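Local coordinates for protein adhesin (Streptococcus sanguinis SK1 = NCTC 7863, PDB 6VT2) that binds sialylated glycans through two tandem Siglec-like modules and probably attaches the bacterium to host sialoglycans in this way, at residues T50-P54 and N55-Y59; G362-P365 and N366-Y370; T379-Y382 and P383-P387. One frame throughout, in Å; residues are numbered along the deposited sequence.

In the fold
The three contacts are all short-range, and each is built round a type I beta turn that contains a proline. Interaction 1 lies in the N-terminal Siglec-like module, where Asp53 and Pro54 form part of a sialoglycan pocket and the chain then enters strand 58-61. Interactions 2 and 3 belong together in the C-terminal atypical Rib domain, their centres about 11 Å apart, with strands 369-372 and 378-381 adjacent in one antiparallel sheet. Gln369 O and Ile381 N lie 2.9 Å apart, a probable hydrogen bond. A calcium ion sits about 4 Å from the side chain of Tyr382. From interaction 1 to interaction 2 the centres are about 93 Å apart, across the chain's centre.

Interaction 1. Residues T50-P54 and N55-Y59; sequences TYLDP and NWIRY. With SIA (N-acetyl-alpha-neuraminic acid), chain D.
Pro54 and Trp56 meet at a type I beta turn running from Pro54 to Ile57, in the loop that joins strands 35-41 and 58-61 of the Siglec-like module and lines its sialoglycan pocket. The peptide bond between Asp53 and Pro54 is cis. Following the proline outward, CB lies over one face of the Trp56 indole, a CH-pi contact with 3.6 Å from Pro54 CB to the centroid of the five-membered ring. CG moves on toward the six-membered ring, near Trp56 CZ2. CD meets Ile57 CD1 at 3.7 Å and also comes near sialic acid O9. The indole can stand alongside the proline because its CG sits between the backbone N and the carbonyl carbon (chi1 50°); beyond it, Trp56 meets the ring of His88 with the planes nearly perpendicular.

The turn closes through Ile57 N to Pro54 O, 3.2 Å. A water lies 2.9 Å from Pro54 O and 2.6 Å from Ile57 O, within reach of both carbonyls. Further back, the CD2 branch of Leu52 reaches Ile57 CG2 and, obliquely, Tyr59 CE1 at 4.0 Å. A second water, in the plane of the Tyr59 ring at its edge, accepts from Tyr59 OH and donates to Thr50 O, bridging Thr50 in the loop to Tyr59 in the strand.

Asp53 serves the ligand. Its OD1 is held by Asn42 ND2, while its backbone O takes a bond from Lys98 NZ, which also binds the sialic acid. Asp53 OD2 accepts a hydrogen bond from O9 at the end of the sugar's glycerol chain, 2.9 Å away.

Interaction 2. Residues G362-P365 and N366-Y370; sequences GNLP and NNVQY
Val368 folds back on Pro365 across a type I beta turn, and the two side chains cross at about a right angle. The bump is the valine CG1 methyl, which presses against the proline ring at CD, 3.6 Å away, with CG slightly farther off. The other methyl, CG2, sits close to Pro365 O. Between them the two methyls straddle the CB of Leu364, each 4.1 Å from it, so the leucine stem fits the notch of the valine fork. Leu364 CD1 then extends to the edge of the Tyr370 ring, near its plane, and meets Tyr370 OH at 3.5 Å. Tyr370, on strand 369-372, lies against helix 346-360, and Leu364 packs on Val380 of the next strand, so the loop leucine sits where helix and sheet meet. Asn367, at a corner of the turn, brings OD1 to within 3.6 Å of Pro365 CB.

The polar groups lie round this apolar patch. Val368 N donates to Pro365 O at 3.2 Å. One water accepts from Gly362 N and donates both to Leu364 O, 2.6 Å from it, and to Asn366 OD1, 2.7 Å from it. With Asn366 CG anti to the carbonyl carbon (chi1 -64°), its amide oxygen swings back to that water. The chemistry therefore divides: methyls and the proline ring fill the inside of the contact, while a single water links Asn366 to Gly362 and Leu364.

Interaction 3. Residues T379-Y382 and P383-P387; sequences TVIY and PDDTP
Tyr382 O accepts a hydrogen bond from Asp385 N, 3.0 Å and an N-H...O angle of 158°, closing a type I beta turn with Pro383 and Asp384 at its corners just as strand 378-381 ends.

The side chains divide between the two flanks of the turn. On one, Ile381 and Asp385 cross obliquely, with the CG2 methyl of the isoleucine against Asp385 CB at 3.5 Å and a little farther from CG. CG of Asp385 is anti to its backbone N (chi1 -177°), which carries the carboxylate past that methyl. OD1 takes the backbone N-H of Ser391 and OD2 forms a salt bridge with Arg392, tying the turn to the strand that follows. On the other flank, Pro383 CD lies at the edge of the Tyr382 ring, near its plane, and is 3.4 Å from Tyr382 CB. Asp384 bends back with CG between its backbone N and carbonyl carbon, placing OD1 3.4 Å from Tyr382 CB. Its carboxylate is buried and well supplied with partners: OD1 meets Ser391 OG and OD2 the backbone N of Gln323.

The Tyr382 ring turns away from the turn itself. Its OH is hydrogen-bonded to OD2 of Asp393, a residue of the calcium site, and its ring meets that of Tyr327, another residue of that site, with the planes about 20° apart. Tyr382 thus appears to act from the second shell, probably helping to position Asp393. The arrangement is a proline-containing type I turn leading out of the middle strand of the antiparallel Rib-domain sheet, next to the calcium site formed by Thr324, Tyr327 and Asp393.

Interaction 1. Residues T50-P54 and N55-Y59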
ATOM      1  N   THR A  50      26.332  52.890  -5.418  1.00 12.15           N
ATOM      2  CA  THR A  50      25.415  51.764  -5.343  1.00 11.78           C
ATOM      3  C   THR A  50      26.035  50.513  -5.925  1.00 14.41           C
ATOM      4  O   THR A  50      25.303  49.573  -6.246  1.00 14.17           O
ATOM      5  CB  THR A  50      24.102  52.081  -6.036  1.00 14.93           C
ATOM      6  OG1 THR A  50      24.359  52.280  -7.420  1.00 14.23           O
ATOM      7  CG2 THR A  50      23.461  53.306  -5.458  1.00 16.99           C
ATOM      8  N   TYR A  51      27.356  50.502  -6.127  1.00 11.95           N
ATOM      9  CA  TYR A  51      28.056  49.305  -6.588  1.00 10.12           C
ATOM     10  C   TYR A  51      27.798  48.151  -5.628  1.00 11.71           C
ATOM     11  O   TYR A  51      27.945  48.283  -4.413  1.00 11.67           O
ATOM     12  CB  TYR A  51      29.537  49.603  -6.680  1.00 12.47           C
ATOM     13  CG  TYR A  51      30.393  48.495  -7.232  1.00 10.05           C
ATOM     14  CD1 TYR A  51      30.848  47.502  -6.421  1.00 12.96           C
ATOM     15  CD2 TYR A  51      30.747  48.473  -8.572  1.00 10.39           C
ATOM     16  CE1 TYR A  51      31.601  46.477  -6.902  1.00 15.37           C
ATOM     17  CE2 TYR A  51      31.537  47.501  -9.056  1.00 13.17           C
ATOM     18  CZ  TYR A  51      31.978  46.505  -8.219  1.00 14.04           C
ATOM     19  OH  TYR A  51      32.759  45.473  -8.628  1.00 19.32           O
ATOM     20  N   LEU A  52      27.421  47.001  -6.189  1.00  9.25           N
ATOM     21  CA  LEU A  52      27.051  45.822  -5.427  1.00 10.18           C
ATOM     22  C   LEU A  52      27.575  44.601  -6.174  1.00 13.34           C
ATOM     23  O   LEU A  52      27.324  44.462  -7.307  1.00 12.43           O
ATOM     24  CB  LEU A  52      25.531  45.737  -5.307  1.00 10.17           C
ATOM     25  CG  LEU A  52      25.018  44.471  -4.637  1.00 12.31           C
ATOM     26  CD1 LEU A  52      25.463  44.431  -3.202  1.00  8.82           C
ATOM     27  CD2 LEU A  52      23.500  44.392  -4.697  1.00 12.42           C
ATOM     28  N   ASP A  53      28.320  43.768  -5.491  1.00  8.61           N
ATOM     29  CA  ASP A  53      28.729  42.507  -6.068  1.00 10.73           C
ATOM     30  C   ASP A  53      28.396  41.423  -5.013  1.00 13.26           C
ATOM     31  O   ASP A  53      28.331  41.732  -3.907  1.00 12.06           O
ATOM     32  CB  ASP A  53      30.137  42.507  -6.642  1.00 11.30           C
ATOM     33  CG  ASP A  53      31.171  42.151  -5.635  1.00 23.79           C
ATOM     34  OD1 ASP A  53      31.547  42.947  -4.879  1.00 18.72           O
ATOM     35  OD2 ASP A  53      31.421  40.939  -5.424  1.00 21.66           O
ATOM     36  N   PRO A  54      28.241  40.142  -5.306  1.00 10.51           N
ATOM     37  CA  PRO A  54      28.227  39.611  -6.654  1.00 10.04           C
ATOM     38  C   PRO A  54      27.064  40.025  -7.544  1.00 10.45           C
ATOM     39  O   PRO A  54      26.121  40.469  -7.089  1.00 11.57           O
ATOM     40  CB  PRO A  54      28.065  38.107  -6.462  1.00 14.44           C
ATOM     41  CG  PRO A  54      28.550  37.876  -5.079  1.00 13.61           C
ATOM     42  CD  PRO A  54      28.402  39.147  -4.328  1.00 12.45           C
ATOM     43  N   ASN A  55      27.244  39.800  -8.826  1.00 10.06           N
ATOM     44  CA  ASN A  55      26.242  40.178  -9.835  1.00 11.98           C
ATOM     45  C   ASN A  55      24.934  39.410  -9.660  1.00 10.60           C
ATOM     46  O   ASN A  55      23.981  39.909 -10.103  1.00 12.77           O
ATOM     47  CB  ASN A  55      26.819  40.019 -11.227  1.00 11.05           C
ATOM     48  CG  ASN A  55      27.123  38.597 -11.598  1.00 11.16           C
ATOM     49  OD1 ASN A  55      27.252  37.734 -10.763  1.00 12.61           O
ATOM     50  ND2 ASN A  55      27.358  38.427 -12.877  1.00 12.59           N
ATOM     51  N   TRP A  56      24.915  38.267  -8.994  1.00  8.91           N
ATOM     52  CA  TRP A  56      23.680  37.511  -8.821  1.00  8.65           C
ATOM     53  C   TRP A  56      22.846  37.959  -7.617  1.00  9.80           C
ATOM     54  O   TRP A  56      21.823  37.431  -7.481  1.00 10.41           O
ATOM     55  CB  TRP A  56      24.008  36.018  -8.827  1.00  8.63           C
ATOM     56  CG  TRP A  56      25.114  35.617  -7.910  1.00  8.90           C
ATOM     57  CD1 TRP A  56      26.398  35.427  -8.254  1.00  8.54           C
ATOM     58  CD2 TRP A  56      25.021  35.389  -6.505  1.00  8.52           C
ATOM     59  NE1 TRP A  56      27.108  35.090  -7.157  1.00 10.42           N
ATOM     60  CE2 TRP A  56      26.306  35.035  -6.076  1.00  8.47           C
ATOM     61  CE3 TRP A  56      23.983  35.384  -5.593  1.00  8.52           C
ATOM     62  CZ2 TRP A  56      26.582  34.708  -4.769  1.00  9.94           C
ATOM     63  CZ3 TRP A  56      24.264  35.091  -4.293  1.00 12.10           C
ATOM     64  CH2 TRP A  56      25.545  34.778  -3.891  1.00 10.76           C
ATOM     65  N   ILE A  57      23.334  38.873  -6.784  1.00 10.22           N
ATOM     66  CA  ILE A  57      22.490  39.446  -5.750  1.00  9.28           C
ATOM     67  C   ILE A  57      21.717  40.569  -6.418  1.00 12.83           C
ATOM     68  O   ILE A  57      22.311  41.523  -6.928  1.00 14.44           O
ATOM     69  CB  ILE A  57      23.312  39.975  -4.586  1.00 10.44           C
ATOM     70  CG1 ILE A  57      24.102  38.859  -3.937  1.00 13.30           C
ATOM     71  CG2 ILE A  57      22.342  40.636  -3.573  1.00 14.36           C
ATOM     72  CD1 ILE A  57      25.017  39.406  -2.771  1.00 17.66           C
ATOM     73  N   ARG A  58      20.390  40.455  -6.450  1.00  8.93           N
ATOM     74  CA  ARG A  58      19.527  41.398  -7.150  1.00  9.17           C
ATOM     75  C   ARG A  58      18.531  41.953  -6.147  1.00  8.81           C
ATOM     76  O   ARG A  58      18.331  41.413  -5.147  1.00 10.77           O
ATOM     77  CB  ARG A  58      18.793  40.642  -8.253  1.00 16.28           C
ATOM     78  CG  ARG A  58      19.777  39.998  -9.201  1.00 15.77           C
ATOM     79  CD  ARG A  58      19.089  39.239 -10.291  1.00 16.76           C
ATOM     80  NE  ARG A  58      18.317  40.127 -11.135  1.00 18.05           N
ATOM     81  CZ  ARG A  58      17.412  39.701 -12.001  1.00 28.20           C
ATOM     82  NH1 ARG A  58      17.216  38.410 -12.163  1.00 21.60           N
ATOM     83  NH2 ARG A  58      16.721  40.557 -12.731  1.00 28.53           N
ATOM     84  N   TYR A  59      18.009  43.099  -6.484  1.00  9.60           N
ATOM     85  CA  TYR A  59      16.984  43.670  -5.640  1.00 10.97           C
ATOM     86  C   TYR A  59      16.020  44.516  -6.437  1.00 10.32           C
ATOM     87  O   TYR A  59      16.371  45.017  -7.433  1.00 11.87           O
ATOM     88  CB  TYR A  59      17.514  44.421  -4.424  1.00 10.62           C
ATOM     89  CG  TYR A  59      18.301  45.643  -4.753  1.00  9.84           C
ATOM     90  CD1 TYR A  59      19.591  45.565  -5.189  1.00  9.53           C
ATOM     91  CD2 TYR A  59      17.763  46.881  -4.522  1.00 11.55           C
ATOM     92  CE1 TYR A  59      20.318  46.703  -5.463  1.00 10.25           C
ATOM     93  CE2 TYR A  59      18.475  48.022  -4.779  1.00 11.36           C
ATOM     94  CZ  TYR A  59      19.763  47.939  -5.232  1.00 11.80           C
ATOM     95  OH  TYR A  59      20.422  49.101  -5.444  1.00 15.33           O
TER
HETATM   96  C1  SIA D   3      31.979  39.912   3.575  1.00 12.27           C
HETATM   97  C2  SIA D   3      33.529  39.809   3.240  1.00 12.61           C
HETATM   98  C3  SIA D   3      34.173  38.472   3.626  1.00  9.20           C
HETATM   99  C4  SIA D   3      33.664  37.279   2.812  1.00 11.81           C
HETATM  100  C5  SIA D   3      33.767  37.571   1.309  1.00  8.88           C
HETATM  101  C6  SIA D   3      33.128  38.948   0.992  1.00  9.69           C
HETATM  102  C7  SIA D   3      33.332  39.439  -0.465  1.00 10.05           C
HETATM  103  C8  SIA D   3      32.875  40.914  -0.606  1.00 10.31           C
HETATM  104  C9  SIA D   3      32.733  41.285  -2.079  1.00 12.87           C
HETATM  105  C10 SIA D   3      33.756  35.756  -0.365  1.00 12.75           C
HETATM  106  C11 SIA D   3      32.890  34.740  -1.107  1.00 11.83           C
HETATM  107  N5  SIA D   3      33.095  36.543   0.517  1.00  8.18           N
HETATM  108  O1A SIA D   3      31.579  39.339   4.612  1.00 12.69           O
HETATM  109  O1B SIA D   3      31.334  40.622   2.752  1.00 11.88           O
HETATM  110  O4  SIA D   3      34.414  36.085   3.111  1.00 11.05           O
HETATM  111  O6  SIA D   3      33.710  39.966   1.798  1.00 10.93           O
HETATM  112  O7  SIA D   3      34.672  39.239  -0.885  1.00 13.19           O
HETATM  113  O8  SIA D   3      31.644  41.095   0.102  1.00 11.68           O
HETATM  114  O9  SIA D   3      31.555  40.655  -2.588  1.00 12.41           O
HETATM  115  O10 SIA D   3      34.964  35.843  -0.572  1.00 14.39           O
HETATM  116  O   HOH W   1      22.964  48.484  -6.088  1.00 18.83           O
HETATM  117  O   HOH W   2      24.427  42.642  -7.856  1.00 18.96           O

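Interaction 2. Residues G362-P365 and N366-Y370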
ATOM      1  N   GLY A 362     -35.724 -23.132  -3.049  1.00 17.13           N
ATOM      2  CA  GLY A 362     -34.842 -22.134  -2.492  1.00 18.93           C
ATOM      3  C   GLY A 362     -33.962 -22.600  -1.360  1.00 17.39           C
ATOM      4  O   GLY A 362     -33.059 -21.853  -0.960  1.00 19.94           O
ATOM      5  N   ASN A 363     -34.163 -23.822  -0.862  1.00 11.65           N
ATOM      6  CA  ASN A 363     -33.362 -24.392   0.201  1.00 11.79           C
ATOM      7  C   ASN A 363     -32.525 -25.555  -0.299  1.00 13.37           C
ATOM      8  O   ASN A 363     -31.310 -25.498  -0.252  1.00 14.89           O
ATOM      9  CB  ASN A 363     -34.294 -24.848   1.319  1.00 13.42           C
ATOM     10  CG  ASN A 363     -33.573 -25.554   2.414  1.00 14.39           C
ATOM     11  OD1 ASN A 363     -32.485 -25.154   2.815  1.00 15.89           O
ATOM     12  ND2 ASN A 363     -34.144 -26.656   2.884  1.00 13.03           N
ATOM     13  N   LEU A 364     -33.148 -26.601  -0.763  1.00 11.94           N
ATOM     14  CA  LEU A 364     -32.451 -27.753  -1.313  1.00  9.35           C
ATOM     15  C   LEU A 364     -32.161 -27.532  -2.774  1.00 12.37           C
ATOM     16  O   LEU A 364     -32.781 -26.687  -3.402  1.00 10.92           O
ATOM     17  CB  LEU A 364     -33.308 -28.988  -1.146  1.00 10.77           C
ATOM     18  CG  LEU A 364     -33.743 -29.252   0.284  1.00 10.25           C
ATOM     19  CD1 LEU A 364     -34.579 -30.510   0.354  1.00 12.79           C
ATOM     20  CD2 LEU A 364     -32.574 -29.277   1.174  1.00 10.22           C
ATOM     21  N   PRO A 365     -31.244 -28.320  -3.331  1.00  9.36           N
ATOM     22  CA  PRO A 365     -30.968 -28.247  -4.762  1.00  9.64           C
ATOM     23  C   PRO A 365     -32.237 -28.433  -5.555  1.00 10.76           C
ATOM     24  O   PRO A 365     -33.126 -29.182  -5.157  1.00 11.88           O
ATOM     25  CB  PRO A 365     -29.959 -29.369  -4.991  1.00 10.68           C
ATOM     26  CG  PRO A 365     -29.280 -29.499  -3.693  1.00 10.90           C
ATOM     27  CD  PRO A 365     -30.339 -29.259  -2.644  1.00 10.02           C
ATOM     28  N   ASN A 366     -32.311 -27.732  -6.676  1.00 10.76           N
ATOM     29  CA  ASN A 366     -33.470 -27.855  -7.522  1.00 10.68           C
ATOM     30  C   ASN A 366     -33.570 -29.235  -8.125  1.00  9.57           C
ATOM     31  O   ASN A 366     -34.644 -29.581  -8.632  1.00 12.47           O
ATOM     32  CB  ASN A 366     -33.443 -26.841  -8.635  1.00 12.68           C
ATOM     33  CG  ASN A 366     -33.528 -25.401  -8.133  1.00 19.10           C
ATOM     34  OD1 ASN A 366     -34.219 -25.085  -7.177  1.00 18.69           O
ATOM     35  ND2 ASN A 366     -32.817 -24.549  -8.760  1.00 14.04           N
ATOM     36  N   ASN A 367     -32.470 -30.014  -8.088  1.00 10.21           N
ATOM     37  CA  ASN A 367     -32.466 -31.389  -8.622  1.00 10.26           C
ATOM     38  C   ASN A 367     -32.376 -32.436  -7.511  1.00  9.46           C
ATOM     39  O   ASN A 367     -31.913 -33.494  -7.730  1.00 13.29           O
ATOM     40  CB  ASN A 367     -31.426 -31.587  -9.712  1.00 10.02           C
ATOM     41  CG  ASN A 367     -30.018 -31.365  -9.242  1.00  9.49           C
ATOM     42  OD1 ASN A 367     -29.817 -30.666  -8.302  1.00 12.14           O
ATOM     43  ND2 ASN A 367     -29.075 -31.895  -9.970  1.00 11.20           N
ATOM     44  N   VAL A 368     -32.934 -32.124  -6.354  1.00 10.92           N
ATOM     45  CA  VAL A 368     -33.119 -33.190  -5.333  1.00 11.73           C
ATOM     46  C   VAL A 368     -34.238 -34.102  -5.805  1.00 12.87           C
ATOM     47  O   VAL A 368     -35.108 -33.679  -6.536  1.00 13.69           O
ATOM     48  CB  VAL A 368     -33.491 -32.720  -3.920  1.00 17.20           C
ATOM     49  CG1 VAL A 368     -32.221 -32.307  -3.301  1.00 26.00           C
ATOM     50  CG2 VAL A 368     -34.623 -31.725  -3.907  1.00 15.51           C
ATOM     51  N   GLN A 369     -34.198 -35.318  -5.309  1.00 11.81           N
ATOM     52  CA  GLN A 369     -35.262 -36.281  -5.589  1.00 11.90           C
ATOM     53  C   GLN A 369     -35.931 -36.573  -4.241  1.00 11.49           C
ATOM     54  O   GLN A 369     -35.264 -36.665  -3.285  1.00 12.03           O
ATOM     55  CB  GLN A 369     -34.728 -37.552  -6.224  1.00 17.68           C
ATOM     56  CG  GLN A 369     -34.296 -37.370  -7.654  1.00 21.10           C
ATOM     57  CD  GLN A 369     -35.387 -37.460  -8.696  1.00 39.63           C
ATOM     58  OE1 GLN A 369     -36.560 -37.381  -8.421  1.00 49.12           O
ATOM     59  NE2 GLN A 369     -34.993 -37.506  -9.952  1.00 48.95           N
ATOM     60  N   TYR A 370     -37.242 -36.620  -4.224  1.00 11.52           N
ATOM     61  CA  TYR A 370     -37.997 -37.045  -3.068  1.00 15.04           C
ATOM     62  C   TYR A 370     -38.594 -38.425  -3.344  1.00 13.19           C
ATOM     63  O   TYR A 370     -39.132 -38.701  -4.441  1.00 18.21           O
ATOM     64  CB  TYR A 370     -39.087 -36.047  -2.792  1.00 14.19           C
ATOM     65  CG  TYR A 370     -38.614 -34.671  -2.536  1.00 13.43           C
ATOM     66  CD1 TYR A 370     -37.859 -34.358  -1.423  1.00 16.16           C
ATOM     67  CD2 TYR A 370     -38.923 -33.661  -3.394  1.00 18.74           C
ATOM     68  CE1 TYR A 370     -37.490 -33.071  -1.176  1.00 12.93           C
ATOM     69  CE2 TYR A 370     -38.528 -32.395  -3.172  1.00 20.21           C
ATOM     70  CZ  TYR A 370     -37.781 -32.116  -2.051  1.00 16.07           C
ATOM     71  OH  TYR A 370     -37.359 -30.893  -1.790  1.00 17.50           O
TER
HETATM   72  O   HOH W   3     -34.807 -25.548  -4.576  1.00 22.19           O

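Interaction 3. Residues T379-Y382 and P383-P387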
ATOM      1  N   THR A 379     -37.694 -39.825   1.806  1.00  9.81           N
ATOM      2  CA  THR A 379     -36.259 -39.863   1.565  1.00 10.03           C
ATOM      3  C   THR A 379     -35.909 -38.757   0.591  1.00  9.24           C
ATOM      4  O   THR A 379     -36.480 -38.686  -0.487  1.00  9.57           O
ATOM      5  CB  THR A 379     -35.838 -41.190   0.972  1.00 10.62           C
ATOM      6  OG1 THR A 379     -36.291 -42.214   1.847  1.00 15.04           O
ATOM      7  CG2 THR A 379     -34.310 -41.264   0.873  1.00 14.11           C
ATOM      8  N   VAL A 380     -34.968 -37.912   0.985  1.00  9.22           N
ATOM      9  CA  VAL A 380     -34.471 -36.835   0.168  1.00  9.33           C
ATOM     10  C   VAL A 380     -33.122 -37.300  -0.355  1.00  9.23           C
ATOM     11  O   VAL A 380     -32.214 -37.602   0.425  1.00 10.58           O
ATOM     12  CB  VAL A 380     -34.323 -35.567   0.999  1.00 10.96           C
ATOM     13  CG1 VAL A 380     -33.790 -34.440   0.202  1.00 11.12           C
ATOM     14  CG2 VAL A 380     -35.649 -35.171   1.645  1.00 13.34           C
ATOM     15  N   ILE A 381     -32.986 -37.355  -1.675  1.00  9.25           N
ATOM     16  CA  ILE A 381     -31.764 -37.836  -2.302  1.00  9.51           C
ATOM     17  C   ILE A 381     -31.117 -36.699  -3.073  1.00  9.27           C
ATOM     18  O   ILE A 381     -31.700 -36.149  -4.018  1.00 10.92           O
ATOM     19  CB  ILE A 381     -32.067 -39.022  -3.218  1.00 10.12           C
ATOM     20  CG1 ILE A 381     -32.837 -40.133  -2.441  1.00 11.32           C
ATOM     21  CG2 ILE A 381     -30.814 -39.490  -3.827  1.00 11.47           C
ATOM     22  CD1 ILE A 381     -33.239 -41.274  -3.356  1.00 15.56           C
ATOM     23  N   TYR A 382     -29.929 -36.335  -2.643  1.00  9.25           N
ATOM     24  CA  TYR A 382     -29.203 -35.236  -3.236  1.00  9.26           C
ATOM     25  C   TYR A 382     -28.460 -35.739  -4.441  1.00  9.28           C
ATOM     26  O   TYR A 382     -28.232 -36.934  -4.593  1.00  9.28           O
ATOM     27  CB  TYR A 382     -28.220 -34.671  -2.225  1.00  9.22           C
ATOM     28  CG  TYR A 382     -28.919 -34.080  -1.064  1.00 10.78           C
ATOM     29  CD1 TYR A 382     -29.479 -32.827  -1.168  1.00 11.68           C
ATOM     30  CD2 TYR A 382     -29.040 -34.775   0.122  1.00  9.19           C
ATOM     31  CE1 TYR A 382     -30.189 -32.283  -0.137  1.00 13.88           C
ATOM     32  CE2 TYR A 382     -29.730 -34.214   1.170  1.00  9.18           C
ATOM     33  CZ  TYR A 382     -30.315 -33.018   1.024  1.00 10.13           C
ATOM     34  OH  TYR A 382     -31.039 -32.462   2.050  1.00 11.99           O
ATOM     35  N   PRO A 383     -28.127 -34.849  -5.359  1.00  9.30           N
ATOM     36  CA  PRO A 383     -27.654 -35.300  -6.671  1.00  9.34           C
ATOM     37  C   PRO A 383     -26.246 -35.899  -6.678  1.00 10.93           C
ATOM     38  O   PRO A 383     -25.826 -36.404  -7.715  1.00 12.48           O
ATOM     39  CB  PRO A 383     -27.767 -34.031  -7.523  1.00 12.58           C
ATOM     40  CG  PRO A 383     -27.910 -32.945  -6.626  1.00 10.94           C
ATOM     41  CD  PRO A 383     -28.567 -33.463  -5.379  1.00  9.32           C
ATOM     42  N   ASP A 384     -25.526 -35.865  -5.566  1.00  9.29           N
ATOM     43  CA  ASP A 384     -24.248 -36.530  -5.451  1.00  9.28           C
ATOM     44  C   ASP A 384     -24.411 -37.928  -4.865  1.00  9.27           C
ATOM     45  O   ASP A 384     -23.423 -38.617  -4.622  1.00  9.27           O
ATOM     46  CB  ASP A 384     -23.260 -35.737  -4.596  1.00  9.31           C
ATOM     47  CG  ASP A 384     -23.729 -35.479  -3.187  1.00 10.33           C
ATOM     48  OD1 ASP A 384     -24.944 -35.416  -2.956  1.00  9.63           O
ATOM     49  OD2 ASP A 384     -22.898 -35.297  -2.297  1.00 10.54           O
ATOM     50  N   ASP A 385     -25.648 -38.369  -4.622  1.00  9.27           N
ATOM     51  CA  ASP A 385     -25.843 -39.686  -4.057  1.00 10.72           C
ATOM     52  C   ASP A 385     -25.284 -40.754  -4.979  1.00  9.29           C
ATOM     53  O   ASP A 385     -25.591 -40.775  -6.157  1.00 10.57           O
ATOM     54  CB  ASP A 385     -27.335 -39.925  -3.825  1.00 10.25           C
ATOM     55  CG  ASP A 385     -27.649 -41.243  -3.169  1.00 10.42           C
ATOM     56  OD1 ASP A 385     -27.434 -41.376  -1.960  1.00 11.99           O
ATOM     57  OD2 ASP A 385     -28.127 -42.139  -3.879  1.00 13.93           O
ATOM     58  N   THR A 386     -24.495 -41.662  -4.421  1.00  9.28           N
ATOM     59  CA  THR A 386     -23.996 -42.809  -5.149  1.00  9.82           C
ATOM     60  C   THR A 386     -24.001 -43.996  -4.169  1.00 10.63           C
ATOM     61  O   THR A 386     -23.885 -43.789  -2.976  1.00 11.71           O
ATOM     62  CB  THR A 386     -22.559 -42.642  -5.657  1.00 12.75           C
ATOM     63  OG1 THR A 386     -21.689 -42.527  -4.550  1.00 12.16           O
ATOM     64  CG2 THR A 386     -22.422 -41.472  -6.653  1.00 13.09           C
ATOM     65  N   PRO A 387     -23.957 -45.204  -4.685  1.00 14.16           N
ATOM     66  CA  PRO A 387     -23.880 -46.341  -3.734  1.00 12.11           C
ATOM     67  C   PRO A 387     -22.695 -46.302  -2.789  1.00 13.93           C
ATOM     68  O   PRO A 387     -22.865 -46.655  -1.607  1.00 15.25           O
ATOM     69  CB  PRO A 387     -23.841 -47.556  -4.649  1.00 12.56           C
ATOM     70  CG  PRO A 387     -24.476 -47.122  -5.839  1.00 16.02           C
ATOM     71  CD  PRO A 387     -24.072 -45.648  -6.051  1.00 13.04           C
TER